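EDTA monooxygenase (EDTA-degrading bacterium BNC1, PDB 5DQP) probably oxidises EDTA with reduced FMN and molecular oxygen, as a luciferase-like monooxygenase that works with a partner flavin reductase in bacterial EDTA degradation. Local coordinates at residues E36-S41 with I76-A81; A81-V86 with G117-W122. One frame throughout, in Å; residues are numbered along the deposited sequence.

Contact 1 (E36-S41 with I76-A81); sequences ENYIRS and IVLAAA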
loop_
_atom_site.group_PDB
_atom_site.type_symbol
_atom_site.label_atom_id
_atom_site.label_comp_id
_atom_site.label_asym_id
_atom_site.label_seq_id
_atom_site.Cartn_x
_atom_site.Cartn_y
_atom_site.Cartn_z
ATOM N N GLU A 36 -13.385 5.046 -6.652
ATOM C CA GLU A 36 -14.120 6.306 -6.717
ATOM C C GLU A 36 -14.976 6.528 -5.479
ATOM O O GLU A 36 -15.214 7.678 -5.093
ATOM C CB GLU A 36 -14.977 6.356 -7.979
ATOM C CG GLU A 36 -14.154 6.365 -9.277
ATOM C CD GLU A 36 -13.105 7.482 -9.324
ATOM O OE1 GLU A 36 -13.423 8.621 -8.891
ATOM O OE2 GLU A 36 -11.968 7.216 -9.791
ATOM N N ASN A 37 -15.440 5.456 -4.835
ATOM C CA ASN A 37 -16.119 5.613 -3.556
ATOM C C ASN A 37 -15.233 6.349 -2.555
ATOM O O ASN A 37 -15.719 7.161 -1.767
ATOM C CB ASN A 37 -16.523 4.241 -3.010
ATOM C CG ASN A 37 -17.252 4.321 -1.677
ATOM O OD1 ASN A 37 -18.399 4.755 -1.616
ATOM N ND2 ASN A 37 -16.595 3.860 -0.599
ATOM N N TYR A 38 -13.937 6.058 -2.547
ATOM C CA TYR A 38 -13.052 6.722 -1.594
ATOM C C TYR A 38 -12.589 8.075 -2.106
ATOM O O TYR A 38 -12.427 9.006 -1.312
ATOM C CB TYR A 38 -11.863 5.810 -1.269
ATOM C CG TYR A 38 -12.383 4.494 -0.741
ATOM C CD1 TYR A 38 -12.690 4.345 0.614
ATOM C CD2 TYR A 38 -12.624 3.431 -1.599
ATOM C CE1 TYR A 38 -13.216 3.168 1.105
ATOM C CE2 TYR A 38 -13.141 2.232 -1.125
ATOM C CZ TYR A 38 -13.452 2.115 0.234
ATOM O OH TYR A 38 -13.978 0.941 0.722
ATOM N N ILE A 39 -12.399 8.215 -3.420
ATOM C CA ILE A 39 -12.074 9.528 -3.968
ATOM C C ILE A 39 -13.169 10.517 -3.602
ATOM O O ILE A 39 -12.894 11.637 -3.153
ATOM C CB ILE A 39 -11.877 9.464 -5.497
ATOM C CG1 ILE A 39 -10.786 8.462 -5.886
ATOM C CG2 ILE A 39 -11.542 10.860 -6.054
ATOM C CD1 ILE A 39 -9.454 8.727 -5.244
ATOM N N ARG A 40 -14.430 10.121 -3.817
ATOM C CA ARG A 40 -15.544 11.000 -3.501
ATOM C C ARG A 40 -15.462 11.482 -2.056
ATOM O O ARG A 40 -15.589 12.681 -1.779
ATOM C CB ARG A 40 -16.868 10.287 -3.781
ATOM C CG ARG A 40 -18.135 11.142 -3.558
ATOM C CD ARG A 40 -19.323 10.568 -4.389
ATOM N NE ARG A 40 -20.646 10.991 -3.916
ATOM C CZ ARG A 40 -21.806 10.522 -4.386
ATOM N NH1 ARG A 40 -21.825 9.606 -5.356
ATOM N NH2 ARG A 40 -22.960 10.962 -3.875
ATOM N N SER A 41 -15.208 10.564 -1.121
ATOM C CA SER A 41 -15.156 10.969 0.279
ATOM C C SER A 41 -13.931 11.812 0.571
ATOM O O SER A 41 -13.995 12.745 1.382
ATOM C CB SER A 41 -15.167 9.746 1.190
ATOM O OG SER A 41 -16.476 9.258 1.279
ATOM N N ILE A 76 -2.516 0.937 3.298
ATOM C CA ILE A 76 -1.372 1.592 2.657
ATOM C C ILE A 76 -1.621 1.725 1.156
ATOM O O ILE A 76 -1.433 2.800 0.574
ATOM C CB ILE A 76 -0.066 0.822 2.961
ATOM C CG1 ILE A 76 0.138 0.666 4.480
ATOM C CG2 ILE A 76 1.141 1.548 2.400
ATOM C CD1 ILE A 76 1.406 -0.145 4.890
ATOM N N VAL A 77 -2.093 0.642 0.517
ATOM C CA VAL A 77 -2.434 0.660 -0.916
ATOM C C VAL A 77 -3.541 1.673 -1.205
ATOM O O VAL A 77 -3.418 2.519 -2.104
ATOM C CB VAL A 77 -2.833 -0.760 -1.365
ATOM C CG1 VAL A 77 -3.547 -0.774 -2.712
ATOM C CG2 VAL A 77 -1.618 -1.673 -1.355
ATOM N N LEU A 78 -4.642 1.610 -0.440
ATOM C CA LEU A 78 -5.730 2.574 -0.625
ATOM C C LEU A 78 -5.234 4.012 -0.448
ATOM O O LEU A 78 -5.534 4.886 -1.268
ATOM C CB LEU A 78 -6.893 2.252 0.338
ATOM C CG LEU A 78 -8.239 2.950 0.179
ATOM C CD1 LEU A 78 -8.673 3.000 -1.285
ATOM C CD2 LEU A 78 -9.324 2.291 1.072
ATOM N N ALA A 79 -4.468 4.289 0.613
ATOM C CA ALA A 79 -4.005 5.662 0.810
ATOM C C ALA A 79 -3.083 6.131 -0.326
ATOM O O ALA A 79 -3.070 7.321 -0.674
ATOM C CB ALA A 79 -3.300 5.781 2.156
ATOM N N ALA A 80 -2.304 5.219 -0.911
ATOM C CA ALA A 80 -1.480 5.583 -2.067
ATOM C C ALA A 80 -2.333 5.955 -3.275
ATOM O O ALA A 80 -2.009 6.900 -4.000
ATOM C CB ALA A 80 -0.535 4.430 -2.424
ATOM N N ALA A 81 -3.408 5.202 -3.534
ATOM C CA ALA A 81 -4.247 5.490 -4.702
ATOM C C ALA A 81 -5.042 6.768 -4.494
ATOM O O ALA A 81 -5.102 7.626 -5.383
ATOM C CB ALA A 81 -5.194 4.321 -4.984
#
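The phenol ring of Tyr38 has Leu78 over one face and the Asn37 amide over the other. Leu78 CD2 sits 4.0 Å from the centroid of the Tyr38 ring and only 11° off its normal, the geometry of a CH-pi contact over the face. Asn37 ND2 lies 3.6 Å above the opposite face, over the ring centre, and also makes a weak hydrogen bond to Ser14 O. The contact joins two outer helices of the TIM-barrel fold, 35-47 and 75-85, which follow the adjacent parallel strands 7-11 and 52-55. All four touching residues are buried, and the two segments hide 134 Å² from each other.

Leu78 uses both its methyls. CD2 sits over the ring centre, a little toward Tyr38 CD1 and CE1, while Leu78 CD1 lies out over the CG-CD2 side, 4.0 Å from Tyr38 CD2, so the leucine stands on the ring on both methyls. Leu78 CG, anti to the backbone N (chi1 -169°), carries them toward the ring, and the two side chains cross at about a right angle. At its far end the ring is anchored by a hydrogen bond between Tyr38 OH and Ile32 O. A leucine here in place of Tyr38 would probably leave Ile32 O without this hydroxyl partner and deprive the Leu78 methyls of a flat surface to rest on. Between the two segments the other approach is looser: Ile39 CD1 stops 4.5 Å from Ala81 O.

Contact 2 (A81-V86 with G117-W122); sequences AITGRV and GGRIGW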
loop_
_atom_site.group_PDB
_atom_site.type_symbol
_atom_site.label_atom_id
_atom_site.label_comp_id
_atom_site.label_asym_id
_atom_site.label_seq_id
_atom_site.Cartn_x
_atom_site.Cartn_y
_atom_site.Cartn_z
ATOM N N ALA A 81 -3.408 5.202 -3.534
ATOM C CA ALA A 81 -4.247 5.490 -4.702
ATOM C C ALA A 81 -5.042 6.768 -4.494
ATOM O O ALA A 81 -5.102 7.626 -5.383
ATOM C CB ALA A 81 -5.194 4.321 -4.984
ATOM N N ILE A 82 -5.631 6.929 -3.312
ATOM C CA ILE A 82 -6.341 8.167 -2.994
ATOM C C ILE A 82 -5.441 9.383 -3.198
ATOM O O ILE A 82 -5.801 10.332 -3.904
ATOM C CB ILE A 82 -6.872 8.142 -1.550
ATOM C CG1 ILE A 82 -7.920 7.034 -1.366
ATOM C CG2 ILE A 82 -7.457 9.530 -1.212
ATOM C CD1 ILE A 82 -8.488 6.941 0.122
ATOM N N THR A 83 -4.299 9.422 -2.504
ATOM C CA THR A 83 -3.490 10.638 -2.555
ATOM C C THR A 83 -2.765 10.798 -3.881
ATOM O O THR A 83 -2.386 11.924 -4.225
ATOM C CB THR A 83 -2.493 10.709 -1.392
ATOM O OG1 THR A 83 -1.577 9.611 -1.454
ATOM C CG2 THR A 83 -3.264 10.700 -0.037
ATOM N N GLY A 84 -2.605 9.721 -4.655
ATOM C CA GLY A 84 -2.182 9.894 -6.033
ATOM C C GLY A 84 -3.123 10.785 -6.818
ATOM O O GLY A 84 -2.706 11.441 -7.770
ATOM N N ARG A 85 -4.393 10.840 -6.408
ATOM C CA ARG A 85 -5.469 11.507 -7.128
ATOM C C ARG A 85 -5.968 12.776 -6.448
ATOM O O ARG A 85 -6.286 13.754 -7.127
ATOM C CB ARG A 85 -6.653 10.542 -7.304
ATOM C CG ARG A 85 -7.951 11.241 -7.734
ATOM C CD ARG A 85 -8.180 11.140 -9.236
ATOM N NE ARG A 85 -8.131 9.738 -9.647
ATOM C CZ ARG A 85 -9.189 8.983 -9.920
ATOM N NH1 ARG A 85 -9.015 7.717 -10.274
ATOM N NH2 ARG A 85 -10.417 9.492 -9.852
ATOM N N VAL A 86 -6.054 12.797 -5.129
ATOM C CA VAL A 86 -6.598 13.922 -4.374
ATOM C C VAL A 86 -5.435 14.657 -3.709
ATOM O O VAL A 86 -4.740 14.065 -2.879
ATOM C CB VAL A 86 -7.618 13.440 -3.335
ATOM C CG1 VAL A 86 -8.282 14.618 -2.639
ATOM C CG2 VAL A 86 -8.664 12.512 -4.008
ATOM N N GLY A 117 4.042 13.744 -1.119
ATOM C CA GLY A 117 4.449 15.065 -0.689
ATOM C C GLY A 117 4.450 15.265 0.809
ATOM O O GLY A 117 4.441 16.414 1.266
ATOM N N GLY A 118 4.488 14.191 1.595
ATOM C CA GLY A 118 4.539 14.319 3.047
ATOM C C GLY A 118 3.186 14.306 3.716
ATOM O O GLY A 118 3.018 14.895 4.803
ATOM N N ARG A 119 2.208 13.646 3.106
ATOM C CA ARG A 119 0.840 13.702 3.579
ATOM C C ARG A 119 0.371 12.474 4.366
ATOM O O ARG A 119 -0.790 12.444 4.754
ATOM C CB ARG A 119 -0.105 13.962 2.386
ATOM C CG ARG A 119 0.013 15.398 1.822
ATOM C CD ARG A 119 -0.205 15.392 0.345
ATOM N NE ARG A 119 -1.582 15.110 0.141
ATOM C CZ ARG A 119 -2.115 14.528 -0.916
ATOM N NH1 ARG A 119 -1.379 14.133 -1.958
ATOM N NH2 ARG A 119 -3.425 14.354 -0.893
ATOM N N ILE A 120 1.214 11.471 4.637
ATOM C CA ILE A 120 0.745 10.187 5.177
ATOM C C ILE A 120 1.344 9.931 6.564
ATOM O O ILE A 120 2.567 9.960 6.727
ATOM C CB ILE A 120 1.087 9.011 4.235
ATOM C CG1 ILE A 120 0.411 9.169 2.866
ATOM C CG2 ILE A 120 0.714 7.666 4.875
ATOM C CD1 ILE A 120 -1.071 9.225 2.905
ATOM N N GLY A 121 0.487 9.635 7.548
ATOM C CA GLY A 121 0.916 9.136 8.838
ATOM C C GLY A 121 0.566 7.654 9.047
ATOM O O GLY A 121 -0.091 7.004 8.229
ATOM N N TRP A 122 1.014 7.126 10.185
ATOM C CA TRP A 122 0.875 5.708 10.489
ATOM C C TRP A 122 0.300 5.539 11.888
ATOM O O TRP A 122 0.914 5.965 12.868
ATOM C CB TRP A 122 2.222 4.998 10.359
ATOM C CG TRP A 122 2.277 3.585 10.882
ATOM C CD1 TRP A 122 1.329 2.615 10.751
ATOM C CD2 TRP A 122 3.349 2.997 11.642
ATOM N NE1 TRP A 122 1.742 1.454 11.371
ATOM C CE2 TRP A 122 2.979 1.666 11.928
ATOM C CE3 TRP A 122 4.580 3.471 12.102
ATOM C CZ2 TRP A 122 3.796 0.805 12.654
ATOM C CZ3 TRP A 122 5.395 2.620 12.821
ATOM C CH2 TRP A 122 5.002 1.301 13.095
#
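Thr83 and Arg119 approach from opposite directions, and the threonine lies against a face of the guanidinium. Thr83 CB is 3.6 Å from Arg119 NH1, whereas Val86 O is met at the edge of the same group, near its plane. In the TIM barrel, Arg119, just ahead of strand 120-125, thus reaches back to the C-terminal end of the helix in the preceding beta-alpha-beta unit (52-55, 75-85, 90-96). That helix leads into strand 90-96, which pairs in parallel with strand 120-125.

The chain of Arg119 leaves with CG anti to the carbonyl carbon (chi1 -71°) and bends at chi2 and chi3, which turns its two terminal nitrogens onto backbone carbonyls. NH1 of Arg119 gives a weak bond to Thr83 O, 3.3 Å long with an N-H...O angle of 157°. Arg119 NH2 is modelled 2.4 Å from Val86 O, too short to be trusted in detail. The same NH2 of Arg119 hydrogen-bonds to Ile89 O, so the group links the end region of helix 75-85 with the loop toward strand 90-96. A positive charge here would be expected to suit the partial negative charge of the helix end.

The Thr83 hydroxyl turns back into its own helix and hydrogen-bonds to Ala79 O. Its methyl is left for apolar contact with strand 120-125: Thr83 CG2 meets Ile120 CD1 obliquely at 4.0 Å.

In the fold
Contacts 1 and 2 follow each other along the chain, share Ala81 and have centres 9 Å apart. Helix 75-85 serves both, meeting helix 35-47 in contact 1 and the start of strand 120-125 in contact 2. Direct contacts connect them: Glu36 OE2 forms a salt bridge of 2.8 Å with Arg85 NH2, and Tyr38 CB packs 3.8 Å from Ile82 CD1. Arg85 NE also bonds to Gly84 O of the second subunit, which joins the end of helix 75-85 to that subunit. Residues predicted to bind FMN are near but not in contact: the side chain of Leu78 is about 9 Å from that of Asp57, and Ile120's about 10 Å from Thr94's.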